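Local coordinates for protein aspartate aminotransferase, cytoplasmic (Schizosaccharomyces pombe 972h-, PDB 6JPK) that catalyses the reversible, pyridoxal phosphate-dependent transfer of an amino group from L-aspartate to 2-oxoglutarate, giving oxaloacetate and L-glutamate, at residues T109-L114 / F248-F253; K255-Y260 / A314-D319; F369-E372 / L376-S379; H214-D219 / N238-Y243. The protein carries 1 engineered substitution. All coordinates share one frame; numbering follows the deposited sequence.

All four contacts are buried, but they differ in place and chemistry. Interactions 1 and 4 reach the same mixed sheet: strands 247-252 and 215-220 are neighbours in it, and a probable backbone hydrogen bond runs from Cys250 N to Phe218 O. Interaction 1 packs small side chains beside a bound phosphate, whereas interaction 4 is an apolar, aromatic cluster with a charged pair on its outer side. Interaction 2 follows in the chain, touching interaction 1 through Phe253 and Leu259, and combines an indole hydrogen bond with a Met-aromatic contact. Interaction 3 lies apart, its nearest atoms about 14 Å from interaction 2, and relies on a helix-to-strand turn with a bridging water.

Interaction 1. Residues T109-L114 / F248-F253; sequences TGANFL and FVCQSF. With PO4 (phosphate ion), chain C.
Ala111 and Cys250 face each other, CB to CB at 3.8 Å, where helix 107-127 packs on strand 247-252 in the sheet of a fold-type I aminotransferase. Helix and strand run nearly antiparallel, their short axes at 160° and coming within 7.1 Å, a close spacing, consistent with the two small side chains between them. The thiol of Cys250 lies beside its own backbone N (chi1 -54°), which directs SG toward the helix, 3.7 Å from Ala111 O. Asn112 meets the same cysteine from about a right angle to Ala111, its amide resting alongside CB and SG, with ND2 3.7 Å from Cys250 CB. This is van der Waals contact; ND2 gives its hydrogen bonds to Gly108 O and Asp219 OD2, which fix the amide's rotation.

At the N-terminal end of the helix both segments reach a phosphate ion, probably from the crystallisation liquor. Ser107 OG, Gly108 N, Arg263 NH1 and Tyr70 OH of the second subunit also bind it, so it probably occupies the cup that receives the cofactor's phosphate. The start of the helix would add a favourable field for the anion. Thr109 N donates to PO4 O1 at 2.9 Å. Ser252 sends its hydroxyl anti to the backbone N (chi1 171°), and Ser252 OG donates to PO4 O2 at 2.6 Å.

Interaction 2. Residues K255-Y260 / A314-D319; sequences KNMGLY and AEWEQD
Met257, in an irregular loop, and Trp316, on helix 310-340, have CA atoms 8.0 Å apart, and the indole spans the gap between the two backbones. Trp316 CG is anti to the backbone N (chi1 176°), which carries the ring system toward the loop. Trp316 NE1 then donates to Asn256 O at 2.8 Å with a nearly straight N-H...O angle of 166°. The oxygen lies close to the indole plane, while the nitrogen approaches from above the carbonyl plane. Met257 runs out as an extended chain and crosses the indole at about a right angle. Its CE makes a CH-pi contact over one face, 3.9 Å from the centroid of the Trp316 six-membered ring. Met257 SD lies obliquely, 5.1 Å from the centroid of the Trp316 five-membered ring, a Met-aromatic contact. Asn256 turns its amide almost perpendicular to the indole, with Asn256 CG 3.8 Å from Trp316 CZ2, and spends ND2 on Gln223 O. Ala303 and Leu307 of helix 297-308 pack on Met257. Together the indole hydrogen bond and the Met-aromatic contact tie helix 310-340 to the loop of Lys255, which by similarity is the lysine that carries pyridoxal phosphate in this family.

Interaction 3. Residues F369-E372 / L376-S379; sequences FCQE and LYFS
Gln371 lays its aliphatic stem over one face of the Tyr377 ring, a CH-pi contact with Gln371 CG 3.8 Å from the ring centroid. The chain leaves with CG anti to the backbone N (chi1 -170°) and stays extended, carrying the amide past the rim of the ring and nearly parallel to it, the planes 17° apart. Gln371 NE2 donates to a water at 3.2 Å. The same water donates to Leu376 O at 2.8 Å and accepts from Phe378 N at 3.1 Å, bridging the helix side chain to the backbone that follows. Leu376 N donates to Cys370 O at 3.2 Å, almost straight at 175°, as the chain turns from helix into strand. Cys370 CB comes to the edge of the Phe378 ring, 3.8 Å from Phe378 CE1, and the cysteine sulfur is edge-on to it as well.

Tyr377 OH is held by Asp27 OD2, and the Phe378 side chain comes within about 6 Å of that of Arg383, which by similarity binds L-aspartate. Strand 376-377 pairs in parallel with strand 33-34, helix 16-26 packs against Gln371 and Tyr377, and helix 394-407 against Cys370 and Leu376.

Interaction 4. Residues H214-D219 / N238-Y243; sequences HLVVFD and NEFVKY
Phe240 drives its ring from helix 235-241 against Val216 and Phe218 of strand 215-220, making the tight half of this contact. Its CG stands anti to the backbone N (chi1 -168°), which carries the ring toward the strand, where it meets Val216 coming the opposite way. Val216 CG2 reaches Phe240 CZ at 3.6 Å, with CG1 of the valine over one ring face. Phe218 turns its edge to the face of Phe240 in an offset edge-to-face pair, the ring planes 74° apart and the centroids separated by 5.8 Å. Phe240 CB lies at the edge of the Phe218 ring, near its plane, 3.8 Å from Phe218 CE2. Everything that meets here is carbon.

The side of segment 238-243 that looks to solvent is different. Lys242, exposed and with an extended chain, reaches Glu239 and forms a salt bridge, Lys242 NZ to Glu239 OE2 at 2.9 Å, on its syn side but tilted out of the carboxylate plane. Neither residue touches the strand.

Phe206 of helix 199-211 and Phe247 meet Phe240 edge-to-face, extending the aromatic cluster. Strand 215-220 runs between strands 182-186 and 247-252, parallel to both, with helices 199-211 and 235-241 packed against it.

Interaction 1. Residues T109-L114 / F248-F253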
loop_
_atom_site.group_PDB
_atom_site.type_symbol
_atom_site.label_atom_id
_atom_site.label_comp_id
_atom_site.label_asym_id
_atom_site.label_seq_id
_atom_site.Cartn_x
_atom_site.Cartn_y
_atom_site.Cartn_z
ATOM N N THR A 109 -7.128 6.282 0.699
ATOM C CA THR A 109 -7.537 5.523 -0.483
ATOM C C THR A 109 -7.516 4.027 -0.201
ATOM O O THR A 109 -8.457 3.304 -0.552
ATOM C CB THR A 109 -6.639 5.859 -1.670
ATOM O OG1 THR A 109 -6.724 7.262 -1.925
ATOM C CG2 THR A 109 -7.104 5.096 -2.921
ATOM N N GLY A 110 -6.444 3.546 0.442
ATOM C CA GLY A 110 -6.376 2.146 0.821
ATOM C C GLY A 110 -7.441 1.749 1.824
ATOM O O GLY A 110 -7.944 0.624 1.781
ATOM N N ALA A 111 -7.805 2.655 2.743
ATOM C CA ALA A 111 -8.927 2.361 3.632
ATOM C C ALA A 111 -10.223 2.192 2.840
ATOM O O ALA A 111 -11.001 1.261 3.091
ATOM C CB ALA A 111 -9.082 3.458 4.686
ATOM N N ASN A 112 -10.469 3.082 1.878
ATOM C CA ASN A 112 -11.648 2.950 1.028
ATOM C C ASN A 112 -11.607 1.643 0.238
ATOM O O ASN A 112 -12.639 0.984 0.053
ATOM C CB ASN A 112 -11.756 4.157 0.079
ATOM C CG ASN A 112 -12.406 5.380 0.746
ATOM O OD1 ASN A 112 -13.627 5.464 0.840
ATOM N ND2 ASN A 112 -11.586 6.324 1.210
ATOM N N PHE A 113 -10.419 1.250 -0.236
ATOM C CA PHE A 113 -10.316 -0.001 -0.979
ATOM C C PHE A 113 -10.660 -1.183 -0.087
ATOM O O PHE A 113 -11.390 -2.098 -0.499
ATOM C CB PHE A 113 -8.913 -0.155 -1.572
ATOM C CG PHE A 113 -8.715 -1.451 -2.310
ATOM C CD1 PHE A 113 -8.145 -2.546 -1.676
ATOM C CD2 PHE A 113 -9.129 -1.584 -3.625
ATOM C CE1 PHE A 113 -7.979 -3.753 -2.344
ATOM C CE2 PHE A 113 -8.962 -2.779 -4.305
ATOM C CZ PHE A 113 -8.386 -3.868 -3.668
ATOM N N LEU A 114 -10.173 -1.162 1.156
ATOM C CA LEU A 114 -10.495 -2.229 2.102
ATOM C C LEU A 114 -11.994 -2.312 2.352
ATOM O O LEU A 114 -12.586 -3.396 2.296
ATOM C CB LEU A 114 -9.776 -1.996 3.431
ATOM C CG LEU A 114 -8.503 -2.762 3.766
ATOM C CD1 LEU A 114 -8.061 -2.380 5.180
ATOM C CD2 LEU A 114 -8.745 -4.266 3.656
ATOM N N PHE A 248 -19.117 1.932 8.705
ATOM C CA PHE A 248 -17.700 1.947 8.347
ATOM C C PHE A 248 -17.151 3.364 8.330
ATOM O O PHE A 248 -17.871 4.325 8.030
ATOM C CB PHE A 248 -17.441 1.332 6.969
ATOM C CG PHE A 248 -17.787 -0.125 6.879
ATOM C CD1 PHE A 248 -19.109 -0.528 6.729
ATOM C CD2 PHE A 248 -16.785 -1.095 6.925
ATOM C CE1 PHE A 248 -19.435 -1.876 6.633
ATOM C CE2 PHE A 248 -17.102 -2.447 6.818
ATOM C CZ PHE A 248 -18.430 -2.837 6.689
ATOM N N VAL A 249 -15.857 3.485 8.624
ATOM C CA VAL A 249 -15.157 4.767 8.572
ATOM C C VAL A 249 -13.825 4.572 7.862
ATOM O O VAL A 249 -13.064 3.663 8.211
ATOM C CB VAL A 249 -14.923 5.361 9.976
ATOM C CG1 VAL A 249 -14.246 6.728 9.859
ATOM C CG2 VAL A 249 -16.226 5.457 10.770
ATOM N N CYS A 250 -13.532 5.432 6.885
ATOM C CA CYS A 250 -12.236 5.455 6.208
ATOM C C CYS A 250 -11.519 6.754 6.563
ATOM O O CYS A 250 -12.002 7.841 6.235
ATOM C CB CYS A 250 -12.398 5.327 4.694
ATOM S SG CYS A 250 -13.371 3.892 4.202
ATOM N N GLN A 251 -10.358 6.634 7.208
ATOM C CA GLN A 251 -9.690 7.746 7.872
ATOM C C GLN A 251 -8.315 7.948 7.263
ATOM O O GLN A 251 -7.576 6.980 7.066
ATOM C CB GLN A 251 -9.574 7.472 9.372
ATOM C CG GLN A 251 -8.743 8.443 10.186
ATOM C CD GLN A 251 -8.583 7.940 11.623
ATOM O OE1 GLN A 251 -8.506 6.729 11.849
ATOM N NE2 GLN A 251 -8.577 8.853 12.593
ATOM N N SER A 252 -7.980 9.195 6.956
ATOM C CA SER A 252 -6.677 9.548 6.417
ATOM C C SER A 252 -5.993 10.548 7.336
ATOM O O SER A 252 -6.637 11.465 7.860
ATOM C CB SER A 252 -6.806 10.154 5.001
ATOM O OG SER A 252 -5.572 10.678 4.550
ATOM N N PHE A 253 -4.682 10.379 7.515
ATOM C CA PHE A 253 -3.859 11.373 8.186
ATOM C C PHE A 253 -2.997 12.149 7.199
ATOM O O PHE A 253 -2.074 12.859 7.614
ATOM C CB PHE A 253 -2.985 10.715 9.263
ATOM C CG PHE A 253 -3.779 10.163 10.412
ATOM C CD1 PHE A 253 -4.309 8.881 10.354
ATOM C CD2 PHE A 253 -4.022 10.932 11.533
ATOM C CE1 PHE A 253 -5.054 8.366 11.406
ATOM C CE2 PHE A 253 -4.766 10.426 12.581
ATOM C CZ PHE A 253 -5.286 9.143 12.515
HETATM P P PO4 C . -5.180 9.669 0.738
HETATM O O1 PO4 C . -5.248 8.346 0.002
HETATM O O2 PO4 C . -5.185 9.470 2.237
HETATM O O3 PO4 C . -3.913 10.374 0.301
HETATM O O4 PO4 C . -6.355 10.556 0.405
#

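Interaction 2. Residues K255-Y260 / A314-D319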
loop_
_atom_site.group_PDB
_atom_site.type_symbol
_atom_site.label_atom_id
_atom_site.label_comp_id
_atom_site.label_asym_id
_atom_site.label_seq_id
_atom_site.Cartn_x
_atom_site.Cartn_y
_atom_site.Cartn_z
ATOM N N LYS A 255 -3.620 14.796 5.256
ATOM C CA LYS A 255 -3.677 16.247 5.388
ATOM C C LYS A 255 -3.552 16.719 6.841
ATOM O O LYS A 255 -2.842 17.692 7.106
ATOM C CB LYS A 255 -4.974 16.781 4.768
ATOM C CG LYS A 255 -5.372 16.107 3.422
ATOM C CD LYS A 255 -4.859 16.839 2.211
ATOM C CE LYS A 255 -5.609 16.449 0.919
ATOM N NZ LYS A 255 -5.335 15.076 0.374
ATOM N N ASN A 256 -4.221 16.066 7.806
ATOM C CA ASN A 256 -4.185 16.643 9.152
ATOM C C ASN A 256 -2.833 16.450 9.841
ATOM O O ASN A 256 -2.504 17.213 10.759
ATOM C CB ASN A 256 -5.343 16.124 10.019
ATOM C CG ASN A 256 -5.305 14.631 10.262
ATOM O OD1 ASN A 256 -4.377 13.933 9.858
ATOM N ND2 ASN A 256 -6.334 14.133 10.955
ATOM N N MET A 257 -2.016 15.499 9.397
ATOM C CA MET A 257 -0.642 15.423 9.880
ATOM C C MET A 257 0.378 15.689 8.779
ATOM O O MET A 257 1.591 15.574 9.026
ATOM C CB MET A 257 -0.372 14.072 10.534
ATOM C CG MET A 257 -1.109 13.877 11.850
ATOM S SD MET A 257 -0.590 12.345 12.630
ATOM C CE MET A 257 -1.545 12.429 14.176
ATOM N N GLY A 258 -0.076 16.055 7.582
ATOM C CA GLY A 258 0.849 16.325 6.494
ATOM C C GLY A 258 1.672 15.123 6.090
ATOM O O GLY A 258 2.785 15.284 5.587
ATOM N N LEU A 259 1.162 13.915 6.319
ATOM C CA LEU A 259 1.915 12.696 6.051
ATOM C C LEU A 259 1.729 12.169 4.627
ATOM O O LEU A 259 2.320 11.139 4.294
ATOM C CB LEU A 259 1.525 11.612 7.069
ATOM C CG LEU A 259 2.067 11.831 8.492
ATOM C CD1 LEU A 259 1.466 10.819 9.471
ATOM C CD2 LEU A 259 3.587 11.716 8.483
ATOM N N TYR A 260 0.911 12.841 3.806
ATOM C CA TYR A 260 0.658 12.572 2.385
ATOM C C TYR A 260 1.313 11.311 1.832
ATOM O O TYR A 260 0.676 10.250 1.756
ATOM C CB TYR A 260 1.099 13.777 1.542
ATOM C CG TYR A 260 0.373 15.059 1.923
ATOM C CD1 TYR A 260 -0.956 15.265 1.556
ATOM C CD2 TYR A 260 1.010 16.048 2.673
ATOM C CE1 TYR A 260 -1.628 16.428 1.920
ATOM C CE2 TYR A 260 0.344 17.210 3.042
ATOM C CZ TYR A 260 -0.970 17.396 2.652
ATOM O OH TYR A 260 -1.641 18.533 3.025
ATOM N N ALA A 314 -1.238 18.185 22.098
ATOM C CA ALA A 314 -1.562 19.604 22.214
ATOM C C ALA A 314 -0.803 20.439 21.186
ATOM O O ALA A 314 -1.345 21.406 20.638
ATOM C CB ALA A 314 -1.256 20.103 23.630
ATOM N N GLU A 315 0.464 20.102 20.935
ATOM C CA GLU A 315 1.229 20.843 19.935
ATOM C C GLU A 315 0.705 20.573 18.533
ATOM O O GLU A 315 0.667 21.480 17.694
ATOM C CB GLU A 315 2.713 20.496 20.057
ATOM C CG GLU A 315 3.283 20.976 21.414
ATOM C CD GLU A 315 4.664 20.441 21.734
ATOM O OE1 GLU A 315 5.350 19.975 20.804
ATOM O OE2 GLU A 315 5.073 20.516 22.925
ATOM N N TRP A 316 0.281 19.337 18.263
ATOM C CA TRP A 316 -0.357 19.042 16.985
ATOM C C TRP A 316 -1.615 19.885 16.798
ATOM O O TRP A 316 -1.857 20.411 15.702
ATOM C CB TRP A 316 -0.669 17.546 16.886
ATOM C CG TRP A 316 -1.424 17.122 15.641
ATOM C CD1 TRP A 316 -1.138 17.458 14.339
ATOM C CD2 TRP A 316 -2.574 16.257 15.587
ATOM N NE1 TRP A 316 -2.051 16.862 13.485
ATOM C CE2 TRP A 316 -2.937 16.124 14.226
ATOM C CE3 TRP A 316 -3.332 15.589 16.561
ATOM C CZ2 TRP A 316 -4.023 15.342 13.812
ATOM C CZ3 TRP A 316 -4.424 14.812 16.142
ATOM C CH2 TRP A 316 -4.756 14.707 14.781
ATOM N N GLU A 317 -2.418 20.045 17.859
ATOM C CA GLU A 317 -3.623 20.871 17.752
ATOM C C GLU A 317 -3.280 22.318 17.414
ATOM O O GLU A 317 -4.022 22.978 16.672
ATOM C CB GLU A 317 -4.439 20.810 19.047
ATOM C CG GLU A 317 -5.237 19.510 19.210
ATOM C CD GLU A 317 -6.000 19.466 20.526
ATOM O OE1 GLU A 317 -5.396 19.803 21.579
ATOM O OE2 GLU A 317 -7.201 19.109 20.502
ATOM N N GLN A 318 -2.166 22.831 17.955
ATOM C CA GLN A 318 -1.672 24.138 17.523
ATOM C C GLN A 318 -1.343 24.153 16.030
ATOM O O GLN A 318 -1.628 25.138 15.340
ATOM C CB GLN A 318 -0.438 24.546 18.336
ATOM C CG GLN A 318 -0.765 24.982 19.743
ATOM C CD GLN A 318 -1.893 25.999 19.766
ATOM O OE1 GLN A 318 -1.791 27.077 19.171
ATOM N NE2 GLN A 318 -2.993 25.647 20.434
ATOM N N ASP A 319 -0.707 23.096 15.518
ATOM C CA ASP A 319 -0.411 23.041 14.085
ATOM C C ASP A 319 -1.692 22.998 13.243
ATOM O O ASP A 319 -1.754 23.609 12.169
ATOM C CB ASP A 319 0.468 21.830 13.758
ATOM C CG ASP A 319 1.835 21.854 14.476
ATOM O OD1 ASP A 319 2.249 22.898 15.031
ATOM O OD2 ASP A 319 2.507 20.800 14.476
#

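Interaction 3. Residues F369-E372 / L376-S379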
loop_
_atom_site.group_PDB
_atom_site.type_symbol
_atom_site.label_atom_id
_atom_site.label_comp_id
_atom_site.label_asym_id
_atom_site.label_seq_id
_atom_site.Cartn_x
_atom_site.Cartn_y
_atom_site.Cartn_z
ATOM N N PHE A 369 -10.817 31.730 -19.258
ATOM C CA PHE A 369 -10.404 33.130 -19.291
ATOM C C PHE A 369 -9.356 33.413 -18.214
ATOM O O PHE A 369 -8.345 34.076 -18.479
ATOM C CB PHE A 369 -11.639 34.013 -19.106
ATOM C CG PHE A 369 -11.391 35.497 -19.282
ATOM C CD1 PHE A 369 -10.996 36.285 -18.206
ATOM C CD2 PHE A 369 -11.612 36.112 -20.513
ATOM C CE1 PHE A 369 -10.792 37.662 -18.362
ATOM C CE2 PHE A 369 -11.412 37.483 -20.682
ATOM C CZ PHE A 369 -11.001 38.257 -19.605
ATOM N N CYS A 370 -9.581 32.909 -16.996
ATOM C CA CYS A 370 -8.595 33.062 -15.929
ATOM C C CYS A 370 -7.264 32.427 -16.305
ATOM O O CYS A 370 -6.197 32.965 -15.983
ATOM C CB CYS A 370 -9.117 32.431 -14.639
ATOM S SG CYS A 370 -10.453 33.316 -13.851
ATOM N N GLN A 371 -7.303 31.271 -16.967
ATOM C CA GLN A 371 -6.066 30.607 -17.352
ATOM C C GLN A 371 -5.306 31.416 -18.400
ATOM O O GLN A 371 -4.099 31.635 -18.268
ATOM C CB GLN A 371 -6.359 29.196 -17.866
ATOM C CG GLN A 371 -5.093 28.374 -18.058
ATOM C CD GLN A 371 -5.346 27.036 -18.714
ATOM O OE1 GLN A 371 -4.882 26.788 -19.821
ATOM N NE2 GLN A 371 -6.070 26.165 -18.029
ATOM N N GLU A 372 -5.998 31.889 -19.442
ATOM C CA GLU A 372 -5.309 32.537 -20.553
ATOM C C GLU A 372 -4.893 33.969 -20.228
ATOM O O GLU A 372 -3.828 34.419 -20.661
ATOM C CB GLU A 372 -6.201 32.513 -21.801
ATOM C CG GLU A 372 -6.351 31.114 -22.375
ATOM C CD GLU A 372 -7.320 31.045 -23.537
ATOM O OE1 GLU A 372 -7.736 32.108 -24.050
ATOM O OE2 GLU A 372 -7.670 29.914 -23.933
ATOM N N LEU A 376 -3.907 31.504 -14.202
ATOM C CA LEU A 376 -4.397 30.708 -13.082
ATOM C C LEU A 376 -4.802 29.341 -13.597
ATOM O O LEU A 376 -5.583 29.249 -14.551
ATOM C CB LEU A 376 -5.605 31.356 -12.407
ATOM C CG LEU A 376 -5.499 32.830 -12.055
ATOM C CD1 LEU A 376 -6.736 33.220 -11.298
ATOM C CD2 LEU A 376 -4.241 33.091 -11.227
ATOM N N TYR A 377 -4.311 28.290 -12.939
ATOM C CA TYR A 377 -4.516 26.913 -13.375
ATOM C C TYR A 377 -5.370 26.172 -12.343
ATOM O O TYR A 377 -4.919 25.909 -11.223
ATOM C CB TYR A 377 -3.161 26.239 -13.615
ATOM C CG TYR A 377 -2.523 26.801 -14.875
ATOM C CD1 TYR A 377 -1.821 28.018 -14.861
ATOM C CD2 TYR A 377 -2.686 26.153 -16.088
ATOM C CE1 TYR A 377 -1.277 28.532 -16.026
ATOM C CE2 TYR A 377 -2.152 26.648 -17.238
ATOM C CZ TYR A 377 -1.459 27.833 -17.213
ATOM O OH TYR A 377 -0.958 28.295 -18.402
ATOM N N PHE A 378 -6.612 25.865 -12.716
ATOM C CA PHE A 378 -7.529 25.122 -11.854
ATOM C C PHE A 378 -8.587 24.452 -12.728
ATOM O O PHE A 378 -8.661 24.679 -13.941
ATOM C CB PHE A 378 -8.141 26.013 -10.753
ATOM C CG PHE A 378 -8.893 27.240 -11.250
ATOM C CD1 PHE A 378 -8.219 28.350 -11.740
ATOM C CD2 PHE A 378 -10.283 27.302 -11.161
ATOM C CE1 PHE A 378 -8.913 29.487 -12.168
ATOM C CE2 PHE A 378 -10.981 28.438 -11.568
ATOM C CZ PHE A 378 -10.299 29.531 -12.076
ATOM N N SER A 379 -9.399 23.608 -12.092
ATOM C CA SER A 379 -10.293 22.704 -12.807
ATOM C C SER A 379 -11.425 23.455 -13.498
ATOM O O SER A 379 -11.930 24.463 -13.001
ATOM C CB SER A 379 -10.893 21.675 -11.843
ATOM O OG SER A 379 -9.912 21.087 -11.008
HETATM O O HOH W 1 -7.394 27.263 -15.322
#

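Interaction 4. Residues H214-D219 / N238-Y243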
loop_
_atom_site.group_PDB
_atom_site.type_symbol
_atom_site.label_atom_id
_atom_site.label_comp_id
_atom_site.label_asym_id
_atom_site.label_seq_id
_atom_site.Cartn_x
_atom_site.Cartn_y
_atom_site.Cartn_z
ATOM N N HIS A 214 -30.277 2.060 4.958
ATOM C CA HIS A 214 -29.073 2.117 4.148
ATOM C C HIS A 214 -27.846 1.806 5.000
ATOM O O HIS A 214 -27.851 1.984 6.218
ATOM C CB HIS A 214 -28.916 3.501 3.505
ATOM C CG HIS A 214 -30.003 3.850 2.532
ATOM N ND1 HIS A 214 -30.524 2.943 1.631
ATOM C CD2 HIS A 214 -30.658 5.017 2.317
ATOM C CE1 HIS A 214 -31.456 3.540 0.908
ATOM N NE2 HIS A 214 -31.551 4.798 1.302
ATOM N N LEU A 215 -26.794 1.330 4.340
ATOM C CA LEU A 215 -25.511 1.077 4.988
ATOM C C LEU A 215 -24.609 2.301 4.810
ATOM O O LEU A 215 -24.424 2.782 3.685
ATOM C CB LEU A 215 -24.854 -0.177 4.400
ATOM C CG LEU A 215 -23.418 -0.440 4.851
ATOM C CD1 LEU A 215 -23.379 -0.616 6.359
ATOM C CD2 LEU A 215 -22.845 -1.664 4.154
ATOM N N VAL A 216 -24.048 2.802 5.911
ATOM C CA VAL A 216 -23.323 4.075 5.912
ATOM C C VAL A 216 -21.816 3.830 5.951
ATOM O O VAL A 216 -21.321 3.059 6.791
ATOM C CB VAL A 216 -23.772 4.957 7.090
ATOM C CG1 VAL A 216 -22.837 6.150 7.248
ATOM C CG2 VAL A 216 -25.218 5.438 6.865
ATOM N N VAL A 217 -21.093 4.488 5.041
ATOM C CA VAL A 217 -19.633 4.553 5.022
ATOM C C VAL A 217 -19.240 6.028 5.085
ATOM O O VAL A 217 -19.566 6.797 4.173
ATOM C CB VAL A 217 -19.034 3.900 3.762
ATOM C CG1 VAL A 217 -17.505 3.972 3.794
ATOM C CG2 VAL A 217 -19.532 2.470 3.594
ATOM N N PHE A 218 -18.580 6.427 6.170
ATOM C CA PHE A 218 -18.042 7.779 6.300
ATOM C C PHE A 218 -16.618 7.829 5.768
ATOM O O PHE A 218 -15.793 6.976 6.102
ATOM C CB PHE A 218 -18.028 8.247 7.754
ATOM C CG PHE A 218 -19.370 8.651 8.290
ATOM C CD1 PHE A 218 -19.923 9.868 7.950
ATOM C CD2 PHE A 218 -20.049 7.828 9.178
ATOM C CE1 PHE A 218 -21.160 10.254 8.467
ATOM C CE2 PHE A 218 -21.286 8.202 9.702
ATOM C CZ PHE A 218 -21.842 9.417 9.343
ATOM N N ASP A 219 -16.331 8.837 4.963
ATOM C CA ASP A 219 -14.964 9.177 4.582
ATOM C C ASP A 219 -14.555 10.404 5.390
ATOM O O ASP A 219 -15.209 11.451 5.302
ATOM C CB ASP A 219 -14.878 9.453 3.081
ATOM C CG ASP A 219 -13.444 9.392 2.552
ATOM O OD1 ASP A 219 -12.518 9.883 3.235
ATOM O OD2 ASP A 219 -13.242 8.848 1.446
ATOM N N ASN A 238 -19.842 10.976 15.366
ATOM C CA ASN A 238 -20.264 10.683 16.725
ATOM C C ASN A 238 -21.766 10.837 16.888
ATOM O O ASN A 238 -22.369 10.169 17.738
ATOM C CB ASN A 238 -19.491 11.568 17.699
ATOM C CG ASN A 238 -18.058 11.083 17.876
ATOM O OD1 ASN A 238 -17.806 10.099 18.575
ATOM N ND2 ASN A 238 -17.129 11.730 17.207
ATOM N N GLU A 239 -22.387 11.695 16.086
ATOM C CA GLU A 239 -23.844 11.767 16.129
ATOM C C GLU A 239 -24.461 10.472 15.621
ATOM O O GLU A 239 -25.438 9.969 16.196
ATOM C CB GLU A 239 -24.340 12.959 15.313
ATOM C CG GLU A 239 -25.772 13.369 15.641
ATOM C CD GLU A 239 -25.929 13.932 17.065
ATOM O OE1 GLU A 239 -24.912 14.281 17.729
ATOM O OE2 GLU A 239 -27.083 14.027 17.520
ATOM N N PHE A 240 -23.880 9.898 14.560
ATOM C CA PHE A 240 -24.427 8.673 13.994
ATOM C C PHE A 240 -24.328 7.512 14.974
ATOM O O PHE A 240 -25.183 6.619 14.953
ATOM C CB PHE A 240 -23.730 8.339 12.670
ATOM C CG PHE A 240 -24.424 7.262 11.883
ATOM C CD1 PHE A 240 -25.593 7.537 11.193
ATOM C CD2 PHE A 240 -23.918 5.973 11.842
ATOM C CE1 PHE A 240 -26.251 6.547 10.475
ATOM C CE2 PHE A 240 -24.571 4.971 11.123
ATOM C CZ PHE A 240 -25.738 5.256 10.440
ATOM N N VAL A 241 -23.325 7.524 15.860
ATOM C CA VAL A 241 -23.177 6.451 16.848
ATOM C C VAL A 241 -24.439 6.294 17.688
ATOM O O VAL A 241 -24.802 5.175 18.079
ATOM C CB VAL A 241 -21.947 6.703 17.745
ATOM C CG1 VAL A 241 -21.888 5.658 18.882
ATOM C CG2 VAL A 241 -20.660 6.668 16.925
ATOM N N LYS A 242 -25.134 7.402 17.966
ATOM C CA LYS A 242 -26.339 7.377 18.790
ATOM C C LYS A 242 -27.422 6.461 18.235
ATOM O O LYS A 242 -28.295 6.030 18.993
ATOM C CB LYS A 242 -26.919 8.787 18.916
ATOM C CG LYS A 242 -25.947 9.811 19.476
ATOM C CD LYS A 242 -26.604 11.188 19.544
ATOM C CE LYS A 242 -25.715 12.190 20.268
ATOM N NZ LYS A 242 -26.343 13.544 20.279
ATOM N N TYR A 243 -27.406 6.173 16.937
ATOM C CA TYR A 243 -28.475 5.395 16.325
ATOM C C TYR A 243 -28.260 3.886 16.418
ATOM O O TYR A 243 -29.157 3.134 16.034
ATOM C CB TYR A 243 -28.647 5.809 14.861
ATOM C CG TYR A 243 -28.950 7.277 14.684
ATOM C CD1 TYR A 243 -27.999 8.143 14.176
ATOM C CD2 TYR A 243 -30.186 7.803 15.039
ATOM C CE1 TYR A 243 -28.264 9.490 14.025
ATOM C CE2 TYR A 243 -30.468 9.152 14.866
ATOM C CZ TYR A 243 -29.490 9.990 14.371
ATOM O OH TYR A 243 -29.740 11.334 14.214
#